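Local coordinates for receptor-type tyrosine-protein phosphatase C (Rattus norvegicus, PDB 5FN8), which dephosphorylates protein tyrosines, probably including those of Src-family kinases, and is probably required for T-cell activation through the antigen receptor, at residues G126-G138 / T144-L157. Sequence-based numbering, arbitrary orientation.
Sequences GPEARYILEVKSG and TFNQSTCKFVVDNL. With NAG (2-acetamido-2-deoxy-beta-D-glucopyranose), chain G.
Leu-133 drops its CB onto the middle of one face of the Phe-152 ring, 3.7 Å from the centroid, while its CD2 fills the hollow bounded by Phe-152, Phe-145 and Val-154. CG stands opposite the backbone N (chi1 167°), which brings Leu-133 CD2 to 3.5 Å from Phe-152 CG. Further along, Val-135 CG2 fits between the edge of the Phe-145 ring and Val-154 CG1. At the other end Cys-150, disulfide-bonded to Cys-118, sets its CB over a face of the Tyr-131 ring, 3.6 Å from the centroid; Ser-148 O lies at the ring's edge. These side chains join the two sheets of the membrane-proximal, second fibronectin type III domain of this extracellular fragment: strand 130-137 pairs antiparallel with 144-147, and the chain then crosses to strand 151-154 of the facing sheet. Gln-147 NE2 straps that crossing, donating to Thr-149 O and Lys-151 O.

On the outer face, Arg-130, bent at chi3 (54°), gives a nearly straight NE bond of 2.7 Å to Asn-146 OD1. The GlcNAc on Asn-146 ND2 sets O6 over the guanidinium centre, and its C8 methyl touches Ile-132 CD1. The chemistry thus divides by face: greasy interlock inside, and outside a mostly polar seat that probably limits how the first sugar can turn.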
loop_
_atom_site.group_PDB
_atom_site.type_symbol
_atom_site.label_atom_id
_atom_site.label_comp_id
_atom_site.label_asym_id
_atom_site.label_seq_id
_atom_site.Cartn_x
_atom_site.Cartn_y
_atom_site.Cartn_z
ATOM N N GLY B 126 -3.984 10.868 0.181
ATOM C CA GLY B 126 -3.989 12.224 0.714
ATOM C C GLY B 126 -3.478 12.294 2.132
ATOM O O GLY B 126 -3.233 11.243 2.736
ATOM N N PRO B 127 -3.392 13.518 2.713
ATOM C CA PRO B 127 -2.822 13.666 4.073
ATOM C C PRO B 127 -3.648 13.259 5.278
ATOM O O PRO B 127 -3.065 13.083 6.359
ATOM C CB PRO B 127 -2.472 15.157 4.156
ATOM C CG PRO B 127 -3.429 15.811 3.244
ATOM C CD PRO B 127 -3.662 14.837 2.103
ATOM N N GLU B 128 -4.992 13.204 5.142
ATOM C CA GLU B 128 -5.875 12.948 6.277
ATOM C C GLU B 128 -6.757 11.731 6.082
ATOM O O GLU B 128 -6.737 11.099 5.024
ATOM C CB GLU B 128 -6.708 14.201 6.594
ATOM C CG GLU B 128 -5.868 15.377 7.072
ATOM C CD GLU B 128 -6.286 16.714 6.494
ATOM O OE1 GLU B 128 -7.479 17.077 6.625
ATOM O OE2 GLU B 128 -5.409 17.416 5.937
ATOM N N ALA B 129 -7.530 11.398 7.134
ATOM C CA ALA B 129 -8.423 10.268 7.144
ATOM C C ALA B 129 -9.709 10.592 7.915
ATOM O O ALA B 129 -9.706 10.599 9.158
ATOM C CB ALA B 129 -7.723 9.051 7.728
ATOM N N ARG B 130 -10.811 10.889 7.162
ATOM C CA ARG B 130 -12.137 11.199 7.729
ATOM C C ARG B 130 -13.229 10.465 7.019
ATOM O O ARG B 130 -13.128 10.123 5.834
ATOM C CB ARG B 130 -12.415 12.709 7.827
ATOM C CG ARG B 130 -11.283 13.415 8.576
ATOM C CD ARG B 130 -11.606 14.738 9.159
ATOM N NE ARG B 130 -12.781 14.709 10.032
ATOM C CZ ARG B 130 -12.748 14.643 11.356
ATOM N NH1 ARG B 130 -11.595 14.514 11.990
ATOM N NH2 ARG B 130 -13.871 14.677 12.056
ATOM N N TYR B 131 -14.270 10.191 7.771
ATOM C CA TYR B 131 -15.425 9.432 7.342
ATOM C C TYR B 131 -16.660 10.324 7.329
ATOM O O TYR B 131 -17.023 10.920 8.351
ATOM C CB TYR B 131 -15.605 8.227 8.284
ATOM C CG TYR B 131 -14.434 7.279 8.209
ATOM C CD1 TYR B 131 -14.383 6.280 7.243
ATOM C CD2 TYR B 131 -13.332 7.431 9.052
ATOM C CE1 TYR B 131 -13.287 5.420 7.150
ATOM C CE2 TYR B 131 -12.222 6.597 8.953
ATOM C CZ TYR B 131 -12.210 5.581 8.011
ATOM O OH TYR B 131 -11.086 4.795 7.921
ATOM N N ILE B 132 -17.292 10.421 6.145
ATOM C CA ILE B 132 -18.506 11.228 5.958
ATOM C C ILE B 132 -19.688 10.306 5.826
ATOM O O ILE B 132 -19.712 9.441 4.953
ATOM C CB ILE B 132 -18.383 12.150 4.708
ATOM C CG1 ILE B 132 -17.075 12.972 4.656
ATOM C CG2 ILE B 132 -19.663 12.968 4.464
ATOM C CD1 ILE B 132 -16.682 13.769 5.843
ATOM N N LEU B 133 -20.656 10.476 6.661
ATOM C CA LEU B 133 -21.859 9.692 6.536
ATOM C C LEU B 133 -23.059 10.588 6.218
ATOM O O LEU B 133 -23.311 11.559 6.915
ATOM C CB LEU B 133 -22.118 8.851 7.794
ATOM C CG LEU B 133 -23.512 8.228 7.919
ATOM C CD1 LEU B 133 -23.742 7.143 6.881
ATOM C CD2 LEU B 133 -23.741 7.690 9.293
ATOM N N GLU B 134 -23.781 10.251 5.153
ATOM C CA GLU B 134 -25.037 10.885 4.758
ATOM C C GLU B 134 -26.160 9.910 4.983
ATOM O O GLU B 134 -26.063 8.729 4.634
ATOM C CB GLU B 134 -25.035 11.238 3.293
ATOM C CG GLU B 134 -24.186 12.430 2.985
ATOM C CD GLU B 134 -24.494 12.963 1.607
ATOM O OE1 GLU B 134 -24.735 12.183 0.654
ATOM O OE2 GLU B 134 -24.496 14.202 1.495
ATOM N N VAL B 135 -27.233 10.403 5.559
ATOM C CA VAL B 135 -28.414 9.601 5.824
ATOM C C VAL B 135 -29.538 10.188 4.975
ATOM O O VAL B 135 -29.806 11.385 5.038
ATOM C CB VAL B 135 -28.770 9.512 7.329
ATOM C CG1 VAL B 135 -30.001 8.618 7.551
ATOM C CG2 VAL B 135 -27.567 9.023 8.151
ATOM N N LYS B 136 -30.152 9.339 4.139
ATOM C CA LYS B 136 -31.222 9.769 3.245
ATOM C C LYS B 136 -32.507 8.966 3.425
ATOM O O LYS B 136 -32.469 7.818 3.846
ATOM C CB LYS B 136 -30.745 9.723 1.775
ATOM C CG LYS B 136 -29.682 10.757 1.441
ATOM C CD LYS B 136 -29.310 10.736 -0.018
ATOM C CE LYS B 136 -28.262 11.765 -0.315
ATOM N NZ LYS B 136 -27.719 11.596 -1.688
ATOM N N SER B 137 -33.642 9.583 3.113
ATOM C CA SER B 137 -34.961 8.958 3.123
ATOM C C SER B 137 -35.721 9.578 1.958
ATOM O O SER B 137 -35.807 10.799 1.885
ATOM C CB SER B 137 -35.686 9.206 4.441
ATOM O OG SER B 137 -36.826 8.364 4.495
ATOM N N GLY B 138 -36.163 8.741 1.007
ATOM C CA GLY B 138 -36.849 9.177 -0.215
ATOM C C GLY B 138 -36.012 10.121 -1.076
ATOM O O GLY B 138 -36.548 11.065 -1.681
ATOM N N THR B 144 -26.189 14.252 8.384
ATOM C CA THR B 144 -24.818 14.186 7.894
ATOM C C THR B 144 -23.834 14.186 9.080
ATOM O O THR B 144 -24.092 14.858 10.071
ATOM C CB THR B 144 -24.536 15.193 6.761
ATOM O OG1 THR B 144 -23.282 14.841 6.188
ATOM C CG2 THR B 144 -24.438 16.619 7.242
ATOM N N PHE B 145 -22.723 13.400 8.981
ATOM C CA PHE B 145 -21.710 13.265 10.041
ATOM C C PHE B 145 -20.338 13.228 9.426
ATOM O O PHE B 145 -20.172 12.716 8.328
ATOM C CB PHE B 145 -21.893 11.963 10.826
ATOM C CG PHE B 145 -23.235 11.675 11.442
ATOM C CD1 PHE B 145 -24.265 11.136 10.678
ATOM C CD2 PHE B 145 -23.425 11.793 12.812
ATOM C CE1 PHE B 145 -25.516 10.854 11.259
ATOM C CE2 PHE B 145 -24.671 11.486 13.397
ATOM C CZ PHE B 145 -25.708 11.043 12.616
ATOM N N ASN B 146 -19.356 13.759 10.145
ATOM C CA ASN B 146 -17.969 13.869 9.725
ATOM C C ASN B 146 -17.134 13.458 10.938
ATOM O O ASN B 146 -17.145 14.143 11.953
ATOM C CB ASN B 146 -17.663 15.315 9.279
ATOM C CG ASN B 146 -16.235 15.577 8.899
ATOM O OD1 ASN B 146 -15.357 14.767 9.150
ATOM N ND2 ASN B 146 -15.981 16.714 8.281
ATOM N N GLN B 147 -16.435 12.323 10.838
ATOM C CA GLN B 147 -15.666 11.768 11.956
ATOM C C GLN B 147 -14.325 11.184 11.549
ATOM O O GLN B 147 -14.106 10.830 10.382
ATOM C CB GLN B 147 -16.483 10.673 12.646
ATOM C CG GLN B 147 -17.594 11.180 13.565
ATOM C CD GLN B 147 -18.564 10.088 14.004
ATOM O OE1 GLN B 147 -19.731 10.352 14.267
ATOM N NE2 GLN B 147 -18.135 8.828 14.046
ATOM N N SER B 148 -13.445 11.046 12.554
ATOM C CA SER B 148 -12.115 10.424 12.511
ATOM C C SER B 148 -12.242 8.917 12.442
ATOM O O SER B 148 -11.385 8.278 11.852
ATOM C CB SER B 148 -11.368 10.744 13.794
ATOM O OG SER B 148 -11.008 12.108 13.767
ATOM N N THR B 149 -13.270 8.351 13.095
ATOM C CA THR B 149 -13.548 6.915 13.183
ATOM C C THR B 149 -14.859 6.578 12.497
ATOM O O THR B 149 -15.856 7.290 12.637
ATOM C CB THR B 149 -13.560 6.432 14.660
ATOM O OG1 THR B 149 -14.540 7.172 15.381
ATOM C CG2 THR B 149 -12.226 6.620 15.358
ATOM N N CYS B 150 -14.878 5.465 11.801
ATOM C CA CYS B 150 -16.050 5.012 11.085
ATOM C C CYS B 150 -16.949 4.188 11.966
ATOM O O CYS B 150 -17.193 3.011 11.699
ATOM C CB CYS B 150 -15.667 4.282 9.808
ATOM S SG CYS B 150 -17.040 4.078 8.650
ATOM N N LYS B 151 -17.464 4.833 13.026
ATOM C CA LYS B 151 -18.408 4.275 13.977
ATOM C C LYS B 151 -19.435 5.376 14.292
ATOM O O LYS B 151 -19.171 6.324 15.051
ATOM C CB LYS B 151 -17.715 3.697 15.233
ATOM C CG LYS B 151 -16.653 4.595 15.890
ATOM C CD LYS B 151 -16.528 4.351 17.405
ATOM C CE LYS B 151 -15.616 5.355 18.081
ATOM N NZ LYS B 151 -15.447 5.067 19.533
ATOM N N PHE B 152 -20.583 5.286 13.613
ATOM C CA PHE B 152 -21.666 6.265 13.712
ATOM C C PHE B 152 -22.862 5.671 14.358
ATOM O O PHE B 152 -23.273 4.566 14.002
ATOM C CB PHE B 152 -22.084 6.776 12.319
ATOM C CG PHE B 152 -20.970 7.328 11.461
ATOM C CD1 PHE B 152 -20.614 8.672 11.534
ATOM C CD2 PHE B 152 -20.289 6.512 10.557
ATOM C CE1 PHE B 152 -19.578 9.180 10.739
ATOM C CE2 PHE B 152 -19.273 7.033 9.742
ATOM C CZ PHE B 152 -18.919 8.358 9.850
ATOM N N VAL B 153 -23.453 6.421 15.281
ATOM C CA VAL B 153 -24.705 6.061 15.945
ATOM C C VAL B 153 -25.726 7.100 15.479
ATOM O O VAL B 153 -25.542 8.295 15.708
ATOM C CB VAL B 153 -24.621 5.829 17.489
ATOM C CG1 VAL B 153 -23.618 6.762 18.157
ATOM C CG2 VAL B 153 -26.001 5.920 18.153
ATOM N N VAL B 154 -26.711 6.630 14.698
ATOM C CA VAL B 154 -27.746 7.428 14.035
ATOM C C VAL B 154 -29.057 7.173 14.735
ATOM O O VAL B 154 -29.744 6.188 14.458
ATOM C CB VAL B 154 -27.831 7.132 12.505
ATOM C CG1 VAL B 154 -28.740 8.122 11.805
ATOM C CG2 VAL B 154 -26.445 7.100 11.839
ATOM N N ASP B 155 -29.408 8.068 15.647
ATOM C CA ASP B 155 -30.618 7.917 16.439
ATOM C C ASP B 155 -31.720 8.942 16.134
ATOM O O ASP B 155 -31.550 9.785 15.258
ATOM C CB ASP B 155 -30.268 7.822 17.937
ATOM C CG ASP B 155 -29.360 8.907 18.487
ATOM O OD1 ASP B 155 -29.627 10.098 18.217
ATOM O OD2 ASP B 155 -28.423 8.566 19.245
ATOM N N ASN B 156 -32.870 8.809 16.817
ATOM C CA ASN B 156 -34.047 9.671 16.682
ATOM C C ASN B 156 -34.634 9.720 15.249
ATOM O O ASN B 156 -35.049 10.787 14.760
ATOM C CB ASN B 156 -33.832 11.066 17.332
ATOM C CG ASN B 156 -33.317 11.034 18.768
ATOM O OD1 ASN B 156 -33.723 10.206 19.601
ATOM N ND2 ASN B 156 -32.418 11.956 19.100
ATOM N N LEU B 157 -34.695 8.538 14.597
ATOM C CA LEU B 157 -35.264 8.377 13.256
ATOM C C LEU B 157 -36.758 8.027 13.370
ATOM O O LEU B 157 -37.246 7.781 14.479
ATOM C CB LEU B 157 -34.516 7.270 12.468
ATOM C CG LEU B 157 -32.997 7.406 12.266
ATOM C CD1 LEU B 157 -32.410 6.086 11.881
ATOM C CD2 LEU B 157 -32.651 8.419 11.172
HETATM C C1 NAG G . -14.657 17.112 7.902
HETATM C C2 NAG G . -14.674 17.968 6.632
HETATM C C3 NAG G . -13.339 18.686 6.409
HETATM C C4 NAG G . -12.819 19.324 7.693
HETATM C C5 NAG G . -12.781 18.320 8.842
HETATM C C6 NAG G . -12.367 18.946 10.158
HETATM C C7 NAG G . -15.189 17.396 4.250
HETATM C C8 NAG G . -15.678 16.302 3.353
HETATM N N2 NAG G . -14.964 17.046 5.540
HETATM O O3 NAG G . -13.529 19.738 5.466
HETATM O O4 NAG G . -11.512 19.840 7.455
HETATM O O5 NAG G . -14.094 17.777 9.042
HETATM O O6 NAG G . -12.284 17.996 11.211
HETATM O O7 NAG G . -14.985 18.530 3.826
#